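Local structure of gamma-glutamyl-gamma-aminobutyrate hydrolase PuuD (Escherichia coli, 6VTV) at residues 143-148 with 159-164; 200-205 with 209-214; 74-79 with 117-122; 173-178 with 234-239; 217-222 with 242-247. The protein hydrolyses the gamma-glutamyl linkage of gamma-glutamyl-gamma-aminobutyrate, releasing 4-aminobutanoate and L-glutamate in the last step of putrescine degradation. All coordinates share one frame; numbering follows the deposited sequence.

Contact 1: residues 143-148 with 159-164; sequences LEHRED and PSHEVQ. With MN (manganese (II) ion), chain D.
H145 and H161 turn their imidazoles toward one manganese ion, forming two corners of a six-ligand metal site that S185, H187, E210 and a water complete. H145 binds through ND1 at 2.3 Å and H161 through NE2, also at 2.3 Å from the manganese. The two side chains cross at about a right angle, and the ring planes stand at 77° to each other. Sharing the metal brings H145 ND1 to 3.2 Å from H161 NE2, two nitrogens that do not bond to each other; H161 NE2 lies at the edge of the H145 ring, near its plane. Second-shell bonds fix how each ring is rotated: H145 NE2 is hydrogen-bonded to OD2 of D206, and H161 ND1 donates to its neighbour's carbonyl, E162 O. CG of H161 sits between its backbone N and carbonyl carbon (chi1 61°), which turns the ring off strand 161-165 toward the metal. S160 and H161 both face V183, a classic beta bulge at this end of the strand. Away from the metal, a water bridges the two segments, donating to both E144 O and S160 OG. L143 touches H161 with one branch, CD1 lying 4.1 Å from H161 CB.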
# COMPACT_ATOMS: atom_id res chain seq x y z
N LEU B 143 -13.01 -31.06 -8.98
CA LEU B 143 -13.96 -30.59 -8.00
C LEU B 143 -14.35 -29.14 -8.30
O LEU B 143 -13.77 -28.47 -9.15
CB LEU B 143 -13.37 -30.68 -6.59
CG LEU B 143 -12.75 -32.01 -6.17
CD1 LEU B 143 -11.87 -31.82 -4.94
CD2 LEU B 143 -13.83 -33.05 -5.90
N GLU B 144 -15.35 -28.65 -7.57
CA GLU B 144 -15.73 -27.24 -7.65
C GLU B 144 -14.81 -26.46 -6.73
O GLU B 144 -14.96 -26.49 -5.51
CB GLU B 144 -17.20 -27.05 -7.28
CG GLU B 144 -17.66 -25.60 -7.36
CD GLU B 144 -17.35 -24.96 -8.70
OE1 GLU B 144 -18.08 -25.23 -9.68
OE2 GLU B 144 -16.37 -24.20 -8.78
N HIS B 145 -13.85 -25.75 -7.31
CA HIS B 145 -12.86 -25.01 -6.54
C HIS B 145 -13.28 -23.58 -6.25
O HIS B 145 -12.62 -22.91 -5.45
CB HIS B 145 -11.51 -25.02 -7.27
CG HIS B 145 -10.80 -26.34 -7.20
ND1 HIS B 145 -9.96 -26.68 -6.17
CD2 HIS B 145 -10.81 -27.40 -8.04
CE1 HIS B 145 -9.48 -27.89 -6.37
NE2 HIS B 145 -9.98 -28.36 -7.50
N ARG B 146 -14.36 -23.10 -6.86
CA ARG B 146 -14.82 -21.74 -6.63
C ARG B 146 -15.68 -21.67 -5.37
O ARG B 146 -16.33 -22.65 -4.98
CB ARG B 146 -15.63 -21.22 -7.82
CG ARG B 146 -14.83 -21.07 -9.09
CD ARG B 146 -15.75 -20.80 -10.27
NE ARG B 146 -16.71 -21.88 -10.45
CZ ARG B 146 -17.63 -21.91 -11.41
NH1 ARG B 146 -17.71 -20.91 -12.28
NH2 ARG B 146 -18.46 -22.94 -11.51
N GLU B 147 -15.69 -20.50 -4.75
CA GLU B 147 -16.60 -20.23 -3.65
C GLU B 147 -17.98 -19.86 -4.19
O GLU B 147 -18.16 -19.55 -5.37
CB GLU B 147 -16.05 -19.11 -2.77
CG GLU B 147 -16.36 -17.70 -3.28
CD GLU B 147 -15.47 -17.27 -4.44
OE1 GLU B 147 -14.63 -18.08 -4.89
OE2 GLU B 147 -15.63 -16.12 -4.90
N ASP B 148 -18.97 -19.90 -3.30
CA ASP B 148 -20.32 -19.45 -3.64
C ASP B 148 -20.42 -17.96 -3.35
O ASP B 148 -20.44 -17.57 -2.18
CB ASP B 148 -21.36 -20.23 -2.84
CG ASP B 148 -22.76 -20.07 -3.40
OD1 ASP B 148 -22.99 -19.15 -4.21
OD2 ASP B 148 -23.64 -20.87 -3.02
N PRO B 159 -13.64 -24.17 5.10
CA PRO B 159 -12.99 -25.33 4.47
C PRO B 159 -13.80 -25.84 3.28
O PRO B 159 -15.03 -25.95 3.34
CB PRO B 159 -12.94 -26.36 5.60
CG PRO B 159 -12.88 -25.54 6.83
CD PRO B 159 -13.69 -24.30 6.56
N SER B 160 -13.10 -26.15 2.19
CA SER B 160 -13.74 -26.53 0.94
C SER B 160 -13.37 -27.94 0.50
O SER B 160 -14.26 -28.73 0.15
CB SER B 160 -13.37 -25.52 -0.16
OG SER B 160 -14.20 -25.68 -1.29
N HIS B 161 -12.08 -28.27 0.48
CA HIS B 161 -11.63 -29.59 0.07
C HIS B 161 -10.29 -29.87 0.74
O HIS B 161 -9.65 -28.97 1.31
CB HIS B 161 -11.51 -29.69 -1.46
CG HIS B 161 -10.53 -28.73 -2.05
ND1 HIS B 161 -9.17 -28.86 -1.90
CD2 HIS B 161 -10.72 -27.61 -2.80
CE1 HIS B 161 -8.56 -27.87 -2.53
NE2 HIS B 161 -9.48 -27.10 -3.08
N GLU B 162 -9.87 -31.12 0.67
CA GLU B 162 -8.59 -31.51 1.25
C GLU B 162 -7.47 -31.35 0.22
O GLU B 162 -7.71 -31.20 -0.98
CB GLU B 162 -8.64 -32.95 1.76
CG GLU B 162 -9.78 -33.22 2.72
CD GLU B 162 -9.92 -34.70 3.04
OE1 GLU B 162 -9.37 -35.14 4.07
OE2 GLU B 162 -10.57 -35.42 2.25
N VAL B 163 -6.24 -31.38 0.71
CA VAL B 163 -5.05 -31.44 -0.13
C VAL B 163 -4.09 -32.44 0.50
O VAL B 163 -4.04 -32.60 1.72
CB VAL B 163 -4.36 -30.06 -0.31
CG1 VAL B 163 -5.24 -29.12 -1.12
CG2 VAL B 163 -4.04 -29.45 1.04
N GLN B 164 -3.33 -33.12 -0.35
CA GLN B 164 -2.35 -34.10 0.08
C GLN B 164 -0.95 -33.60 -0.24
O GLN B 164 -0.65 -33.28 -1.40
CB GLN B 164 -2.59 -35.46 -0.58
CG GLN B 164 -1.62 -36.54 -0.15
CD GLN B 164 -2.22 -37.93 -0.25
OE1 GLN B 164 -1.87 -38.70 -1.15
NE2 GLN B 164 -3.11 -38.26 0.67
MN MN D . -8.99 -25.40 -4.54
O HOH W 1 -14.33 -27.81 -3.00
O HOH W 2 -15.11 -23.56 -2.45
O HOH W 3 -7.87 -24.20 -2.93

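Contact 2: residues 200-205 with 209-214. With MN (manganese (II) ion), chain D.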
# COMPACT_ATOMS: atom_id res chain seq x y z
N VAL B 200 6.06 -29.84 -7.27
CA VAL B 200 4.69 -29.90 -6.78
C VAL B 200 4.70 -30.17 -5.29
O VAL B 200 5.36 -31.11 -4.81
CB VAL B 200 3.88 -30.96 -7.55
CG1 VAL B 200 2.50 -31.13 -6.92
CG2 VAL B 200 3.76 -30.57 -9.01
N GLU B 201 3.98 -29.35 -4.53
CA GLU B 201 3.95 -29.46 -3.07
C GLU B 201 2.70 -30.14 -2.54
O GLU B 201 2.78 -30.85 -1.54
CB GLU B 201 4.08 -28.07 -2.43
CG GLU B 201 5.46 -27.45 -2.56
CD GLU B 201 6.45 -28.02 -1.56
OE1 GLU B 201 6.02 -28.75 -0.64
OE2 GLU B 201 7.66 -27.75 -1.70
N ALA B 202 1.55 -29.94 -3.18
CA ALA B 202 0.31 -30.55 -2.72
C ALA B 202 -0.68 -30.61 -3.87
O ALA B 202 -0.60 -29.84 -4.82
CB ALA B 202 -0.28 -29.78 -1.53
N ARG B 203 -1.63 -31.54 -3.75
CA ARG B 203 -2.69 -31.71 -4.74
C ARG B 203 -4.02 -31.94 -4.05
O ARG B 203 -4.09 -32.60 -3.00
CB ARG B 203 -2.42 -32.89 -5.68
CG ARG B 203 -1.17 -32.79 -6.53
CD ARG B 203 -1.05 -34.04 -7.40
NE ARG B 203 0.15 -34.02 -8.24
CZ ARG B 203 0.18 -33.58 -9.49
NH1 ARG B 203 -0.93 -33.10 -10.06
NH2 ARG B 203 1.31 -33.61 -10.18
N SER B 204 -5.09 -31.42 -4.65
CA SER B 204 -6.43 -31.77 -4.25
C SER B 204 -6.74 -33.20 -4.70
O SER B 204 -6.03 -33.75 -5.55
CB SER B 204 -7.44 -30.78 -4.83
OG SER B 204 -7.07 -30.37 -6.14
N PRO B 205 -7.78 -33.83 -4.14
CA PRO B 205 -8.07 -35.23 -4.52
C PRO B 205 -8.38 -35.44 -5.99
O PRO B 205 -8.42 -36.59 -6.44
CB PRO B 205 -9.28 -35.59 -3.64
CG PRO B 205 -9.19 -34.67 -2.48
CD PRO B 205 -8.64 -33.38 -3.04
N VAL B 209 -3.02 -29.27 -8.97
CA VAL B 209 -1.92 -28.78 -8.16
C VAL B 209 -2.41 -27.60 -7.33
O VAL B 209 -2.91 -26.60 -7.86
CB VAL B 209 -0.73 -28.38 -9.04
CG1 VAL B 209 0.34 -27.71 -8.21
CG2 VAL B 209 -0.16 -29.61 -9.75
N GLU B 210 -2.28 -27.71 -6.01
CA GLU B 210 -2.72 -26.68 -5.09
C GLU B 210 -1.57 -25.97 -4.38
O GLU B 210 -1.81 -25.00 -3.65
CB GLU B 210 -3.68 -27.27 -4.04
CG GLU B 210 -5.08 -27.54 -4.57
CD GLU B 210 -6.05 -26.41 -4.28
OE1 GLU B 210 -5.82 -25.66 -3.31
OE2 GLU B 210 -7.03 -26.26 -5.03
N ALA B 211 -0.33 -26.41 -4.58
CA ALA B 211 0.82 -25.78 -3.97
C ALA B 211 2.07 -26.16 -4.74
O ALA B 211 2.22 -27.31 -5.17
CB ALA B 211 0.96 -26.18 -2.49
N VAL B 212 2.97 -25.19 -4.92
CA VAL B 212 4.22 -25.39 -5.65
C VAL B 212 5.35 -24.71 -4.89
O VAL B 212 5.12 -23.90 -3.99
CB VAL B 212 4.16 -24.84 -7.09
CG1 VAL B 212 3.21 -25.66 -7.94
CG2 VAL B 212 3.76 -23.37 -7.09
N SER B 213 6.58 -25.04 -5.27
CA SER B 213 7.75 -24.36 -4.73
C SER B 213 8.86 -24.41 -5.77
O SER B 213 8.95 -25.35 -6.57
CB SER B 213 8.23 -24.98 -3.41
OG SER B 213 8.97 -26.16 -3.62
N VAL B 214 9.71 -23.39 -5.77
CA VAL B 214 10.79 -23.28 -6.74
C VAL B 214 11.96 -24.15 -6.27
O VAL B 214 12.45 -23.99 -5.15
CB VAL B 214 11.23 -21.82 -6.93
CG1 VAL B 214 12.49 -21.76 -7.78
CG2 VAL B 214 10.11 -21.02 -7.57
MN MN D . -8.99 -25.40 -4.54
O HOH W 3 -7.87 -24.20 -2.93
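R203 lays its guanidinium against V209, whose CG2 sits over one face of the group at 3.6 Å from NH1; NH1 also donates to the carbonyl of G207 in the turn. On the same face of this antiparallel hairpin, V200 CG2 meets V209 CG2 at 4.1 Å. The other face carries A202 and A211, a hydrogen-bonded pair with CB atoms 3.9 Å apart. A classic beta bulge puts both E210 and A211 opposite A202: E210 N donates to A202 O at 3.0 Å, while A211 N reaches that oxygen only weakly. A second register shift lets A211 O accept from E201 N at 2.8 Å and, weakly, from A202 N. The chain of E201 bends at chi2 (-78°), and S213 OG donates to the anti lone pair of E201 OE2 at 2.8 Å. E201 also receives the backbone N-H groups of L170 and L171 on its two carboxylate oxygens. E210 binds manganese through OE2 at 2.2 Å, and its OE1 accepts from a water on the same metal. In the sheet the hairpin lies between strand 161-165, beside 198-203, and strand 220-223, beside 209-214, while helix 170-174 packs L171 on A202 and A211.

Contact 3: residues 74-79 with 117-122; sequences SPSNVQ and ICRGLQ
S74 lies in a loop that passes along R119, at the nucleophile elbow of this class I glutamine amidotransferase fold: C118, the predicted nucleophile, stands at the N-cap of helix 119-127 with positive phi (55°). CB of S74 rests 4.0 Å from R119 CD, and a water accepts from S74 N and, more weakly, from R119 N. Two residues on, S76 makes the main polar contact. Its OG takes a hydrogen bond from R119 NE at 2.6 Å, tilted 22° from the guanidinium plane, and a weak one from NH2; S76 O is a further, weak acceptor for NE. The hydroxyl is placed there by chi1 of 77°, between the backbone N and carbonyl carbon. V78 then lies across the arginine, its CG2 over one face of the guanidinium and 3.9 Å from NH1. Salt bridges from NH1 to D97 and E123 hold the far end of the group, so R119 ties the loop to helix 94-109 as well as to its own helix. Farther along helix 119-127, a second water joins the two segments, accepting from V78 N at 2.8 Å and donating to Q122 OE1 at 2.5 Å.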
# COMPACT_ATOMS: atom_id res chain seq x y z
N SER B 74 -6.29 -12.40 -5.30
CA SER B 74 -7.11 -11.32 -5.86
C SER B 74 -8.17 -11.91 -6.78
O SER B 74 -7.96 -12.99 -7.36
CB SER B 74 -6.23 -10.33 -6.62
OG SER B 74 -6.99 -9.29 -7.21
N PRO B 75 -9.32 -11.25 -6.94
CA PRO B 75 -10.30 -11.74 -7.92
C PRO B 75 -9.79 -11.73 -9.35
O PRO B 75 -10.32 -12.48 -10.19
CB PRO B 75 -11.48 -10.77 -7.75
CG PRO B 75 -11.33 -10.22 -6.38
CD PRO B 75 -9.85 -10.13 -6.14
N SER B 76 -8.78 -10.92 -9.66
CA SER B 76 -8.29 -10.84 -11.03
C SER B 76 -7.53 -12.10 -11.42
O SER B 76 -6.98 -12.81 -10.58
CB SER B 76 -7.39 -9.62 -11.19
OG SER B 76 -6.11 -9.85 -10.64
N ASN B 77 -7.51 -12.37 -12.73
CA ASN B 77 -6.78 -13.48 -13.31
C ASN B 77 -5.64 -12.96 -14.16
O ASN B 77 -5.70 -11.85 -14.70
CB ASN B 77 -7.70 -14.37 -14.17
CG ASN B 77 -8.97 -14.77 -13.45
OD1 ASN B 77 -8.92 -15.43 -12.42
ND2 ASN B 77 -10.11 -14.39 -14.01
N VAL B 78 -4.58 -13.77 -14.27
CA VAL B 78 -3.44 -13.41 -15.10
C VAL B 78 -3.87 -13.35 -16.56
O VAL B 78 -4.68 -14.17 -17.02
CB VAL B 78 -2.30 -14.42 -14.88
CG1 VAL B 78 -1.09 -14.06 -15.73
CG2 VAL B 78 -1.93 -14.49 -13.41
N GLN B 79 -3.34 -12.38 -17.29
CA GLN B 79 -3.63 -12.28 -18.71
C GLN B 79 -3.15 -13.53 -19.43
O GLN B 79 -1.99 -13.94 -19.26
CB GLN B 79 -2.96 -11.04 -19.31
CG GLN B 79 -3.51 -9.72 -18.81
CD GLN B 79 -2.61 -8.55 -19.14
OE1 GLN B 79 -2.93 -7.72 -19.98
NE2 GLN B 79 -1.46 -8.49 -18.47
N ILE B 117 -0.06 -16.49 -2.65
CA ILE B 117 -1.39 -16.97 -2.27
C ILE B 117 -2.33 -16.85 -3.46
O ILE B 117 -2.46 -15.76 -4.04
CB ILE B 117 -1.94 -16.19 -1.06
CG1 ILE B 117 -1.11 -16.48 0.19
CG2 ILE B 117 -3.41 -16.54 -0.83
CD1 ILE B 117 -1.60 -15.75 1.43
N CYS B 118 -2.97 -17.96 -3.82
CA CYS B 118 -4.02 -18.02 -4.84
C CYS B 118 -3.54 -17.45 -6.17
O CYS B 118 -2.86 -18.15 -6.93
CB CYS B 118 -5.28 -17.29 -4.35
SG CYS B 118 -6.72 -17.48 -5.43
N ARG B 119 -3.87 -16.19 -6.47
CA ARG B 119 -3.36 -15.57 -7.69
C ARG B 119 -1.84 -15.54 -7.69
O ARG B 119 -1.22 -15.62 -8.75
CB ARG B 119 -3.92 -14.16 -7.85
CG ARG B 119 -3.61 -13.54 -9.20
CD ARG B 119 -3.54 -12.03 -9.11
NE ARG B 119 -4.06 -11.38 -10.31
CZ ARG B 119 -3.31 -11.00 -11.34
NH1 ARG B 119 -2.00 -11.21 -11.32
NH2 ARG B 119 -3.87 -10.42 -12.39
N GLY B 120 -1.23 -15.41 -6.51
CA GLY B 120 0.23 -15.44 -6.44
C GLY B 120 0.81 -16.76 -6.90
O GLY B 120 1.82 -16.78 -7.61
N LEU B 121 0.20 -17.87 -6.49
CA LEU B 121 0.63 -19.17 -6.99
C LEU B 121 0.53 -19.23 -8.51
O LEU B 121 1.45 -19.70 -9.18
CB LEU B 121 -0.21 -20.29 -6.35
CG LEU B 121 -0.06 -21.70 -6.96
CD1 LEU B 121 -0.10 -22.76 -5.87
CD2 LEU B 121 -1.15 -21.99 -7.99
N GLN B 122 -0.59 -18.75 -9.06
CA GLN B 122 -0.74 -18.71 -10.51
C GLN B 122 0.27 -17.78 -11.14
O GLN B 122 0.75 -18.04 -12.26
CB GLN B 122 -2.17 -18.30 -10.86
CG GLN B 122 -3.23 -19.23 -10.29
CD GLN B 122 -4.63 -18.65 -10.36
OE1 GLN B 122 -4.81 -17.48 -10.71
NE2 GLN B 122 -5.63 -19.46 -10.03
O HOH W 4 -6.81 -14.88 -6.08
O HOH W 5 -4.93 -16.17 -12.86

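Contact 4: residues 173-178 with 234-239; sequences ALLPEC and YALSRI
I239, L175 and L236 give up the most surface here, and their closest meetings with one another are between methyl groups. L175 is the central piece: its two branches divide between two residues one helical turn apart on helix 235-254. CD1 touches L236 CD1 at 3.7 Å, while CD2 packs against I239 CD1, also at 3.7 Å. The side chains of L175 and L236 cross at about a right angle, whereas those of L175 and I239 meet more obliquely. I239 has CG2 anti to its backbone N and CG1 beside it (chi1 -65°), an orientation that offers both branches to the other segment. CD1 goes to L175, and CG2 reaches back to the main chain, 3.4 Å from L174 O. L174 adds a looser touch, its CB lying 4.3 Å from I239 CG2. L175 is where the chain leaves the helical conformation at the end of helix 170-174, and it is buried. F181 of strand 180-183 lies against both L175 and L236, extending the apolar cluster to the sheet. The exit of short helix 170-174 is thus set against the N-terminal end of the long C-terminal helix, within the alpha/beta fold of the class I glutamine amidotransferases.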
# COMPACT_ATOMS: atom_id res chain seq x y z
N ALA B 173 8.77 -30.36 5.15
CA ALA B 173 9.66 -29.88 6.21
C ALA B 173 8.90 -29.03 7.21
O ALA B 173 9.18 -29.07 8.42
CB ALA B 173 10.82 -29.11 5.61
N LEU B 174 7.93 -28.24 6.74
CA LEU B 174 7.17 -27.37 7.63
C LEU B 174 6.09 -28.12 8.39
O LEU B 174 5.71 -27.71 9.50
CB LEU B 174 6.54 -26.23 6.84
CG LEU B 174 7.49 -25.18 6.25
CD1 LEU B 174 6.79 -24.38 5.17
CD2 LEU B 174 8.02 -24.27 7.35
N LEU B 175 5.58 -29.22 7.83
CA LEU B 175 4.48 -29.98 8.42
C LEU B 175 4.88 -31.45 8.48
O LEU B 175 4.45 -32.26 7.64
CB LEU B 175 3.19 -29.80 7.62
CG LEU B 175 2.71 -28.35 7.48
CD1 LEU B 175 1.76 -28.22 6.30
CD2 LEU B 175 2.04 -27.88 8.77
N PRO B 176 5.70 -31.83 9.46
CA PRO B 176 6.15 -33.24 9.52
C PRO B 176 5.03 -34.23 9.79
O PRO B 176 5.08 -35.35 9.28
CB PRO B 176 7.18 -33.22 10.66
CG PRO B 176 6.78 -32.05 11.51
CD PRO B 176 6.26 -31.02 10.55
N GLU B 177 4.01 -33.84 10.56
CA GLU B 177 2.93 -34.76 10.89
C GLU B 177 1.86 -34.78 9.80
O GLU B 177 1.43 -35.85 9.35
CB GLU B 177 2.29 -34.39 12.23
CG GLU B 177 2.93 -35.06 13.43
CD GLU B 177 1.91 -35.45 14.50
OE1 GLU B 177 2.32 -36.04 15.52
OE2 GLU B 177 0.70 -35.17 14.32
N CYS B 178 1.42 -33.60 9.37
CA CYS B 178 0.29 -33.46 8.46
C CYS B 178 0.74 -33.70 7.03
O CYS B 178 1.48 -32.90 6.45
CB CYS B 178 -0.33 -32.07 8.61
SG CYS B 178 -0.27 -31.36 10.27
N TYR B 234 -5.98 -20.59 12.65
CA TYR B 234 -5.74 -21.85 11.96
C TYR B 234 -4.29 -22.27 12.19
O TYR B 234 -3.37 -21.54 11.81
CB TYR B 234 -6.05 -21.74 10.47
CG TYR B 234 -7.49 -21.40 10.19
CD1 TYR B 234 -7.92 -20.08 10.11
CD2 TYR B 234 -8.44 -22.41 10.00
CE1 TYR B 234 -9.24 -19.77 9.85
CE2 TYR B 234 -9.76 -22.10 9.75
CZ TYR B 234 -10.15 -20.78 9.67
OH TYR B 234 -11.47 -20.47 9.42
N ALA B 235 -4.10 -23.45 12.79
CA ALA B 235 -2.76 -23.91 13.12
C ALA B 235 -1.91 -24.10 11.87
O ALA B 235 -0.70 -23.86 11.91
CB ALA B 235 -2.83 -25.21 13.91
N LEU B 236 -2.52 -24.52 10.77
CA LEU B 236 -1.74 -24.75 9.56
C LEU B 236 -1.38 -23.44 8.86
O LEU B 236 -0.25 -23.29 8.38
CB LEU B 236 -2.51 -25.66 8.61
CG LEU B 236 -1.62 -26.16 7.47
CD1 LEU B 236 -1.71 -27.67 7.39
CD2 LEU B 236 -2.02 -25.51 6.16
N SER B 237 -2.31 -22.49 8.81
CA SER B 237 -2.00 -21.18 8.26
C SER B 237 -0.90 -20.50 9.07
O SER B 237 -0.04 -19.81 8.51
CB SER B 237 -3.25 -20.31 8.22
OG SER B 237 -4.30 -20.96 7.53
N ARG B 238 -0.92 -20.69 10.39
CA ARG B 238 0.10 -20.08 11.24
C ARG B 238 1.49 -20.62 10.92
O ARG B 238 2.46 -19.86 10.89
CB ARG B 238 -0.25 -20.33 12.71
CG ARG B 238 -0.15 -19.10 13.59
CD ARG B 238 -1.08 -19.21 14.80
NE ARG B 238 -1.01 -20.53 15.44
CZ ARG B 238 -2.04 -21.34 15.59
NH1 ARG B 238 -3.24 -20.99 15.14
NH2 ARG B 238 -1.89 -22.52 16.18
N ILE B 239 1.59 -21.93 10.66
CA ILE B 239 2.90 -22.52 10.38
C ILE B 239 3.44 -22.03 9.04
O ILE B 239 4.65 -21.79 8.90
CB ILE B 239 2.79 -24.06 10.43
CG1 ILE B 239 2.45 -24.52 11.85
CG2 ILE B 239 4.09 -24.70 9.96
CD1 ILE B 239 2.18 -26.00 11.97

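Contact 5: residues 217-222 with 242-247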
# COMPACT_ATOMS: atom_id res chain seq x y z
N HIS B 217 15.71 -22.85 -4.79
CA HIS B 217 15.50 -21.58 -4.11
C HIS B 217 15.23 -21.85 -2.63
O HIS B 217 14.51 -22.80 -2.30
CB HIS B 217 14.32 -20.81 -4.72
CG HIS B 217 14.18 -19.41 -4.21
ND1 HIS B 217 13.64 -19.12 -2.98
CD2 HIS B 217 14.52 -18.22 -4.77
CE1 HIS B 217 13.65 -17.81 -2.80
NE2 HIS B 217 14.17 -17.24 -3.87
N PRO B 218 15.80 -21.05 -1.72
CA PRO B 218 15.62 -21.34 -0.29
C PRO B 218 14.17 -21.41 0.14
O PRO B 218 13.81 -22.30 0.92
CB PRO B 218 16.35 -20.17 0.39
CG PRO B 218 17.34 -19.70 -0.61
CD PRO B 218 16.69 -19.90 -1.95
N PHE B 219 13.32 -20.51 -0.35
CA PHE B 219 11.91 -20.50 0.06
C PHE B 219 11.13 -19.64 -0.94
O PHE B 219 11.03 -18.43 -0.79
CB PHE B 219 11.75 -19.97 1.47
CG PHE B 219 10.38 -20.18 2.05
CD1 PHE B 219 9.34 -19.32 1.75
CD2 PHE B 219 10.13 -21.25 2.91
CE1 PHE B 219 8.08 -19.52 2.28
CE2 PHE B 219 8.88 -21.45 3.44
CZ PHE B 219 7.85 -20.58 3.13
N ALA B 220 10.58 -20.30 -1.96
CA ALA B 220 9.70 -19.66 -2.94
C ALA B 220 8.46 -20.54 -3.04
O ALA B 220 8.38 -21.41 -3.91
CB ALA B 220 10.39 -19.48 -4.28
N LEU B 221 7.51 -20.31 -2.14
CA LEU B 221 6.35 -21.19 -1.97
C LEU B 221 5.08 -20.49 -2.42
O LEU B 221 4.87 -19.31 -2.15
CB LEU B 221 6.22 -21.61 -0.50
CG LEU B 221 4.95 -22.37 -0.11
CD1 LEU B 221 4.93 -23.76 -0.72
CD2 LEU B 221 4.82 -22.44 1.41
N GLY B 222 4.23 -21.24 -3.11
CA GLY B 222 2.91 -20.75 -3.47
C GLY B 222 1.85 -21.76 -3.07
O GLY B 222 2.06 -22.97 -3.16
N GLU B 242 4.64 -18.56 9.58
CA GLU B 242 5.81 -18.64 10.44
C GLU B 242 7.03 -19.11 9.65
O GLU B 242 8.14 -18.58 9.83
CB GLU B 242 5.53 -19.56 11.62
CG GLU B 242 4.90 -18.87 12.84
CD GLU B 242 4.30 -19.87 13.80
OE1 GLU B 242 3.60 -19.49 14.76
OE2 GLU B 242 4.54 -21.08 13.58
N GLY B 243 6.84 -20.08 8.75
CA GLY B 243 7.95 -20.56 7.95
C GLY B 243 8.45 -19.53 6.95
O GLY B 243 9.65 -19.46 6.68
N PHE B 244 7.54 -18.73 6.40
CA PHE B 244 7.94 -17.66 5.49
C PHE B 244 8.82 -16.63 6.21
O PHE B 244 9.89 -16.25 5.72
CB PHE B 244 6.70 -16.99 4.90
CG PHE B 244 6.99 -15.78 4.07
CD1 PHE B 244 8.00 -15.81 3.11
CD2 PHE B 244 6.26 -14.62 4.24
CE1 PHE B 244 8.27 -14.69 2.35
CE2 PHE B 244 6.53 -13.50 3.47
CZ PHE B 244 7.54 -13.54 2.52
N ILE B 245 8.37 -16.17 7.38
CA ILE B 245 9.12 -15.16 8.12
C ILE B 245 10.46 -15.72 8.58
O ILE B 245 11.49 -15.03 8.55
CB ILE B 245 8.29 -14.64 9.30
CG1 ILE B 245 7.05 -13.90 8.79
CG2 ILE B 245 9.11 -13.71 10.17
CD1 ILE B 245 7.37 -12.76 7.84
N THR B 246 10.48 -16.99 9.00
CA THR B 246 11.74 -17.64 9.37
C THR B 246 12.71 -17.67 8.19
O THR B 246 13.92 -17.49 8.36
CB THR B 246 11.48 -19.05 9.88
OG1 THR B 246 10.64 -19.01 11.04
CG2 THR B 246 12.78 -19.76 10.23
N ALA B 247 12.18 -17.90 6.98
CA ALA B 247 13.03 -17.88 5.79
C ALA B 247 13.59 -16.49 5.53
O ALA B 247 14.75 -16.35 5.14
CB ALA B 247 12.23 -18.37 4.59
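With CG anti to the backbone N in both F219 (chi1 -168°) and F244 (chi1 174°), the two phenyl groups extend from the loop leading into strand 220-223 and from helix 235-254 to meet, their side chains crossing at about a right angle. F219 CE1 lies 3.8 Å from F244 CD1 and 3.7 Å from F244 CA, so its ring rests on the helix backbone as well as on the neighbouring aromatic. G243 meets the ring through its backbone: over one face of F219, toward the rim, lies G243 O, 3.9 Å from CE2. Nearer the root of F219, the methyl of A247 packs 3.5 Å from F219 CB and 3.6 Å from CG, one helical turn after G243. Within segment 217-222, H217 ND1 accepts from F219 N at 3.0 Å, bracing the turn that leads into strand 220-223. L170 and L174 of helix 170-174 also touch F219, while I39 of helix 33-42 and P113 touch F244. The contact joins the approach to strand 220-223, an inner strand of the sheet, to the C-terminal helix. With carbon meeting carbon apart from the G243 carbonyl, which accepts from A247 N, it probably rests on apolar burial and close fit.

Overall arrangement
From the N terminus, contact 3 closes first, returning from the loop after strand 68-71 past helix 94-109 to the nucleophile turn. Contact 1 follows in series, a short loop ending on strand 161-165. Contact 4 then opens at helix 170-174 and closes on the C-terminal helix, with contact 2, a local hairpin, nested inside its loop. Contact 5 starts within that loop and ends beyond it, so contacts 4 and 5 cross; both use helix 235-254, and L174 touches F219 and G243. Contacts 1 and 2 share the manganese and adjacent strands. Strand 209-214 of contact 2 pairs with 220-223 of contact 5, and L121 of contact 3 packs on both strands.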